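Local coordinates for nitrogen regulatory protein P-II (Thiomonas intermedia, PDB 5D4L) that binds adenine nucleotides as a trimeric, PII-like signalling protein that responds to bicarbonate and probably regulates the activity of partner proteins, at residues Leu17-Ile22 with Met73-Val78; Ile23-His28 with Glu67-Ile72. One frame throughout, in Å; residues are numbered along the deposited sequence.

Contact 1 of 2, residues Leu17-Ile22 with Met73-Val78; sequences LKKLEI and MIIAAV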
loop_
_atom_site.group_PDB
_atom_site.type_symbol
_atom_site.label_atom_id
_atom_site.label_comp_id
_atom_site.label_asym_id
_atom_site.label_seq_id
_atom_site.Cartn_x
_atom_site.Cartn_y
_atom_site.Cartn_z
ATOM N N LEU A 17 -7.652 8.319 -10.010
ATOM C CA LEU A 17 -7.854 6.933 -10.395
ATOM C C LEU A 17 -8.231 6.184 -9.131
ATOM O O LEU A 17 -8.157 6.750 -8.043
ATOM C CB LEU A 17 -6.593 6.323 -11.016
ATOM C CG LEU A 17 -6.102 6.783 -12.387
ATOM C CD1 LEU A 17 -4.767 6.153 -12.629
ATOM C CD2 LEU A 17 -7.056 6.373 -13.469
ATOM N N LYS A 18 -8.612 4.918 -9.287
ATOM C CA LYS A 18 -8.865 4.005 -8.177
ATOM C C LYS A 18 -7.701 3.038 -8.090
ATOM O O LYS A 18 -7.280 2.503 -9.110
ATOM C CB LYS A 18 -10.173 3.238 -8.383
ATOM C CG LYS A 18 -11.424 4.116 -8.412
ATOM C CD LYS A 18 -11.587 4.790 -7.054
ATOM C CE LYS A 18 -12.957 5.406 -6.850
ATOM N NZ LYS A 18 -12.997 6.128 -5.550
ATOM N N LYS A 19 -7.158 2.825 -6.894
ATOM C CA LYS A 19 -6.116 1.817 -6.741
ATOM C C LYS A 19 -6.663 0.610 -6.005
ATOM O O LYS A 19 -7.188 0.727 -4.908
ATOM C CB LYS A 19 -4.897 2.345 -6.000
ATOM C CG LYS A 19 -3.690 1.408 -6.132
ATOM C CD LYS A 19 -2.561 1.728 -5.164
ATOM C CE LYS A 19 -2.709 0.985 -3.875
ATOM N NZ LYS A 19 -1.557 1.240 -2.925
ATOM N N LEU A 20 -6.512 -0.539 -6.638
ATOM C CA LEU A 20 -7.004 -1.808 -6.149
ATOM C C LEU A 20 -5.837 -2.594 -5.591
ATOM O O LEU A 20 -4.836 -2.766 -6.279
ATOM C CB LEU A 20 -7.669 -2.587 -7.286
ATOM C CG LEU A 20 -9.162 -2.553 -7.619
ATOM C CD1 LEU A 20 -9.832 -1.253 -7.290
ATOM C CD2 LEU A 20 -9.300 -2.820 -9.101
ATOM N N GLU A 21 -5.945 -3.032 -4.339
ATOM C CA GLU A 21 -5.000 -3.983 -3.771
ATOM C C GLU A 21 -5.718 -5.316 -3.626
ATOM O O GLU A 21 -6.614 -5.456 -2.799
ATOM C CB GLU A 21 -4.457 -3.495 -2.425
ATOM C CG GLU A 21 -3.631 -2.206 -2.535
ATOM C CD GLU A 21 -3.145 -1.689 -1.191
ATOM O OE1 GLU A 21 -2.219 -0.852 -1.176
ATOM O OE2 GLU A 21 -3.679 -2.120 -0.141
ATOM N N ILE A 22 -5.334 -6.273 -4.465
ATOM C CA ILE A 22 -5.960 -7.580 -4.545
ATOM C C ILE A 22 -5.060 -8.606 -3.867
ATOM O O ILE A 22 -3.979 -8.930 -4.371
ATOM C CB ILE A 22 -6.202 -8.001 -6.023
ATOM C CG1 ILE A 22 -7.052 -6.968 -6.755
ATOM C CG2 ILE A 22 -6.816 -9.382 -6.106
ATOM C CD1 ILE A 22 -7.092 -7.186 -8.259
ATOM N N MET A 73 0.052 -9.671 -3.394
ATOM C CA MET A 73 -0.818 -8.544 -3.573
ATOM C C MET A 73 -0.692 -8.088 -5.004
ATOM O O MET A 73 0.405 -7.775 -5.463
ATOM C CB MET A 73 -0.466 -7.401 -2.612
ATOM C CG MET A 73 -1.238 -6.114 -2.889
ATOM S SD MET A 73 -0.792 -4.777 -1.763
ATOM C CE MET A 73 -1.490 -5.409 -0.246
ATOM N N ILE A 74 -1.813 -8.059 -5.712
ATOM C CA ILE A 74 -1.841 -7.486 -7.043
ATOM C C ILE A 74 -2.348 -6.042 -6.951
ATOM O O ILE A 74 -3.372 -5.769 -6.329
ATOM C CB ILE A 74 -2.711 -8.334 -7.975
ATOM C CG1 ILE A 74 -2.224 -9.786 -7.923
ATOM C CG2 ILE A 74 -2.704 -7.773 -9.392
ATOM C CD1 ILE A 74 -2.939 -10.712 -8.865
ATOM N N ILE A 75 -1.595 -5.113 -7.523
ATOM C CA ILE A 75 -1.976 -3.706 -7.517
ATOM C C ILE A 75 -2.349 -3.236 -8.941
ATOM O O ILE A 75 -1.541 -3.308 -9.860
ATOM C CB ILE A 75 -0.819 -2.822 -6.933
ATOM C CG1 ILE A 75 -0.431 -3.291 -5.531
ATOM C CG2 ILE A 75 -1.202 -1.359 -6.892
ATOM C CD1 ILE A 75 0.798 -2.539 -4.970
ATOM N N ALA A 76 -3.576 -2.764 -9.117
ATOM C CA ALA A 76 -3.987 -2.157 -10.372
ATOM C C ALA A 76 -4.561 -0.763 -10.149
ATOM O O ALA A 76 -5.446 -0.575 -9.314
ATOM C CB ALA A 76 -4.987 -3.013 -11.049
ATOM N N ALA A 77 -4.041 0.213 -10.886
ATOM C CA ALA A 77 -4.600 1.557 -10.891
ATOM C C ALA A 77 -5.514 1.686 -12.111
ATOM O O ALA A 77 -5.095 1.471 -13.244
ATOM C CB ALA A 77 -3.521 2.588 -10.918
ATOM N N VAL A 78 -6.748 2.087 -11.860
ATOM C CA VAL A 78 -7.867 1.791 -12.727
ATOM C C VAL A 78 -8.854 2.968 -12.720
ATOM O O VAL A 78 -9.061 3.592 -11.673
ATOM C CB VAL A 78 -8.503 0.445 -12.229
ATOM C CG1 VAL A 78 -9.936 0.588 -11.781
ATOM C CG2 VAL A 78 -8.292 -0.660 -13.226
#

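Contact 2 of 2, residues Ile23-His28 with Glu67-Ile72; sequences ILEGAH and EDDALI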
loop_
_atom_site.group_PDB
_atom_site.type_symbol
_atom_site.label_atom_id
_atom_site.label_comp_id
_atom_site.label_asym_id
_atom_site.label_seq_id
_atom_site.Cartn_x
_atom_site.Cartn_y
_atom_site.Cartn_z
ATOM N N ILE A 23 -5.499 -9.100 -2.715
ATOM C CA ILE A 23 -4.713 -10.043 -1.941
ATOM C C ILE A 23 -5.350 -11.424 -2.032
ATOM O O ILE A 23 -6.508 -11.586 -1.710
ATOM C CB ILE A 23 -4.601 -9.612 -0.470
ATOM C CG1 ILE A 23 -4.028 -8.196 -0.376
ATOM C CG2 ILE A 23 -3.727 -10.600 0.304
ATOM C CD1 ILE A 23 -4.308 -7.522 0.898
ATOM N N LEU A 24 -4.581 -12.401 -2.485
ATOM C CA LEU A 24 -5.045 -13.777 -2.660
ATOM C C LEU A 24 -3.841 -14.704 -2.690
ATOM O O LEU A 24 -2.711 -14.231 -2.711
ATOM C CB LEU A 24 -5.884 -13.933 -3.944
ATOM C CG LEU A 24 -5.502 -13.190 -5.239
ATOM C CD1 LEU A 24 -4.198 -13.623 -5.799
ATOM C CD2 LEU A 24 -6.581 -13.377 -6.325
ATOM N N GLU A 25 -4.088 -16.013 -2.692
ATOM C CA GLU A 25 -3.020 -17.003 -2.769
ATOM C C GLU A 25 -2.265 -16.909 -4.102
ATOM O O GLU A 25 -2.850 -16.627 -5.149
ATOM C CB GLU A 25 -3.581 -18.415 -2.588
ATOM C CG GLU A 25 -4.195 -18.715 -1.222
ATOM C CD GLU A 25 -5.011 -20.018 -1.227
ATOM O OE1 GLU A 25 -4.511 -21.051 -0.717
ATOM O OE2 GLU A 25 -6.149 -20.010 -1.753
ATOM N N GLY A 26 -0.961 -17.137 -4.055
ATOM C CA GLY A 26 -0.146 -17.110 -5.247
ATOM C C GLY A 26 -0.575 -18.060 -6.351
ATOM O O GLY A 26 -0.424 -17.756 -7.530
ATOM N N ALA A 27 -1.123 -19.203 -5.970
ATOM C CA ALA A 27 -1.578 -20.222 -6.918
ATOM C C ALA A 27 -2.560 -19.677 -7.954
ATOM O O ALA A 27 -2.671 -20.205 -9.065
ATOM C CB ALA A 27 -2.226 -21.379 -6.154
ATOM N N HIS A 28 -3.287 -18.631 -7.570
ATOM C CA HIS A 28 -4.329 -18.071 -8.413
ATOM C C HIS A 28 -3.899 -16.773 -9.108
ATOM O O HIS A 28 -4.740 -15.995 -9.562
ATOM C CB HIS A 28 -5.583 -17.857 -7.571
ATOM C CG HIS A 28 -6.042 -19.103 -6.874
ATOM N ND1 HIS A 28 -5.966 -19.270 -5.507
ATOM C CD2 HIS A 28 -6.547 -20.260 -7.364
ATOM C CE1 HIS A 28 -6.421 -20.467 -5.183
ATOM N NE2 HIS A 28 -6.774 -21.090 -6.293
ATOM N N GLU A 67 -2.138 -19.456 8.278
ATOM C CA GLU A 67 -0.705 -19.311 8.412
ATOM C C GLU A 67 0.117 -20.060 7.384
ATOM O O GLU A 67 1.320 -19.836 7.290
ATOM C CB GLU A 67 -0.283 -19.738 9.822
ATOM C CG GLU A 67 -0.921 -18.877 10.917
ATOM C CD GLU A 67 -0.243 -19.023 12.265
ATOM O OE1 GLU A 67 0.510 -18.101 12.657
ATOM O OE2 GLU A 67 -0.471 -20.053 12.936
ATOM N N ASP A 68 -0.479 -20.930 6.590
ATOM C CA ASP A 68 0.338 -21.524 5.551
ATOM C C ASP A 68 -0.108 -21.100 4.153
ATOM O O ASP A 68 0.136 -21.792 3.168
ATOM C CB ASP A 68 0.374 -23.057 5.694
ATOM C CG ASP A 68 -0.991 -23.693 5.682
ATOM O OD1 ASP A 68 -1.900 -23.151 5.022
ATOM O OD2 ASP A 68 -1.142 -24.753 6.329
ATOM N N ASP A 69 -0.748 -19.946 4.069
ATOM C CA ASP A 69 -1.032 -19.338 2.782
ATOM C C ASP A 69 0.149 -18.486 2.319
ATOM O O ASP A 69 0.625 -17.611 3.055
ATOM C CB ASP A 69 -2.280 -18.472 2.854
ATOM C CG ASP A 69 -3.553 -19.280 2.946
ATOM O OD1 ASP A 69 -3.611 -20.406 2.387
ATOM O OD2 ASP A 69 -4.506 -18.758 3.561
ATOM N N ALA A 70 0.627 -18.754 1.109
ATOM C CA ALA A 70 1.611 -17.888 0.468
ATOM C C ALA A 70 0.842 -16.868 -0.331
ATOM O O ALA A 70 0.323 -17.188 -1.399
ATOM C CB ALA A 70 2.544 -18.681 -0.425
ATOM N N LEU A 71 0.741 -15.647 0.179
ATOM C CA LEU A 71 -0.104 -14.667 -0.484
ATOM C C LEU A 71 0.699 -13.701 -1.356
ATOM O O LEU A 71 1.906 -13.501 -1.164
ATOM C CB LEU A 71 -0.922 -13.900 0.548
ATOM C CG LEU A 71 -1.738 -14.740 1.546
ATOM C CD1 LEU A 71 -2.185 -13.869 2.680
ATOM C CD2 LEU A 71 -2.954 -15.446 0.901
ATOM N N ILE A 72 0.018 -13.126 -2.339
ATOM C CA ILE A 72 0.552 -12.010 -3.098
ATOM C C ILE A 72 -0.423 -10.847 -3.026
ATOM O O ILE A 72 -1.580 -11.011 -2.658
ATOM C CB ILE A 72 0.782 -12.358 -4.578
ATOM C CG1 ILE A 72 -0.540 -12.788 -5.220
ATOM C CG2 ILE A 72 1.866 -13.426 -4.724
ATOM C CD1 ILE A 72 -0.446 -13.010 -6.735
#

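Contact 1 of 2, residues Leu17-Ile22 with Met73-Val78
Leu17 to Ile22 pair antiparallel with Met73 to Val78 as the two central strands of the four-stranded, ferredoxin-like sheet of the PII fold. Leu17 brings CD1 to within 4.1 Å of CB of Ala77, a residue of the ADP- and AMP-binding site. At Lys18 the pairing with Val78 is hydrogen-bonded both ways; the aliphatic CB and CG lie beside the Val78 carbonyl, and only the ammonium, led away by a bend at the second torsion, has to reach Asp105 for a salt bridge. On the other face, Lys19 has CG anti to its backbone N (chi1 -166°), which sends its aliphatic part obliquely over Ile75, with CD 3.8 Å from CG2. Its NZ meets Glu21 OE1 at 2.8 Å, on the anti side of the carboxylate and 25° out of its plane, and also forms a salt bridge with Glu21 of the second subunit. The buried ammonium is thus held between two carboxylates, which probably keep it charged. Leu20 pairs with Ala76, whose small methyl lies on the face that helix 83-94 packs against; Leu20 itself reaches Leu86 there. The Glu21 methylenes lie over the Met73 thioether, Glu21 CG 3.9 Å from Met73 SD, and OE2 in turn binds Lys19 of the third subunit, so the same two residues tie the trimer together around its interior. Ile22, beta-branched and apolar, fits a buried strand under two helices; its N donates to Ile74 O at 2.8 Å, nearly straight at 172°, and its CB lies 4.0 Å from Ile74 CB.

Contact 2 of 2, residues Ile23-His28 with Glu67-Ile72
Backbone hydrogen bonds join Ile23-His28 to Glu67-Ile72: Ile72 N to Leu24 O at 3.0 Å, a weak return from Leu24 N to Ile72 O, and Gly26 N to Ala70 O, also 3.0 Å, as the chains part. Leu24 and Ile72 extend over the same face, where CD1 of the leucine meets CG1 of the isoleucine at 3.8 Å. Ile72 has CG1 between its backbone N and carbonyl carbon (chi1 59°), a crowded position that holds it close to Leu24 CD1 and O. Leu71 lies on the other side, its CD2 3.8 Å from Glu25 N, while its CD1 faces CG2 of Ile23; branched apolar side chains suit these two buried positions. Farther out, Glu25 slants across Asp69, OE1 3.3 Å from OD1 with the carboxylate planes 59° apart, a pairing of like charges that may raise one group's affinity for a proton. Glu25 CG lies 4.1 Å from Leu71 CD2, and OE2 sits in plane at the edge of the His28 ring. Asp69 OD2 accepts from Asn66 N. With an alanine at Glu25, CG and the carboxylate are gone, which is likely to open a gap beside Leu71 CD2 and leave the His28 edge without its acidic neighbour. This is an antiparallel strand pair fraying at its end, where 12-25 turns through a 3-10 segment into helix 29-39, the first beta-alpha connection of the PII fold.

In the fold
Contacts 1 and 2 are successive lengths of one strand pairing, 12-25 against 71-78, with centres about 17 Å apart. Along the chain the order is 17-22, 23-28, 67-72, 73-78, so contact 2 closes the inner loop, which holds helix 29-39 and strand 43-54, and contact 1 the outer. Contact 1 lies near the middle of the chain, flanked by strands 43-54 and 100-111, whereas contact 2 marks the end of the pairing. They meet where Met73 CE packs 3.7 Å from Ile23 CD1. Both also touch the third subunit, so this central strand pair serves the sheet core and the trimer alike, close to residues that bind nucleotide.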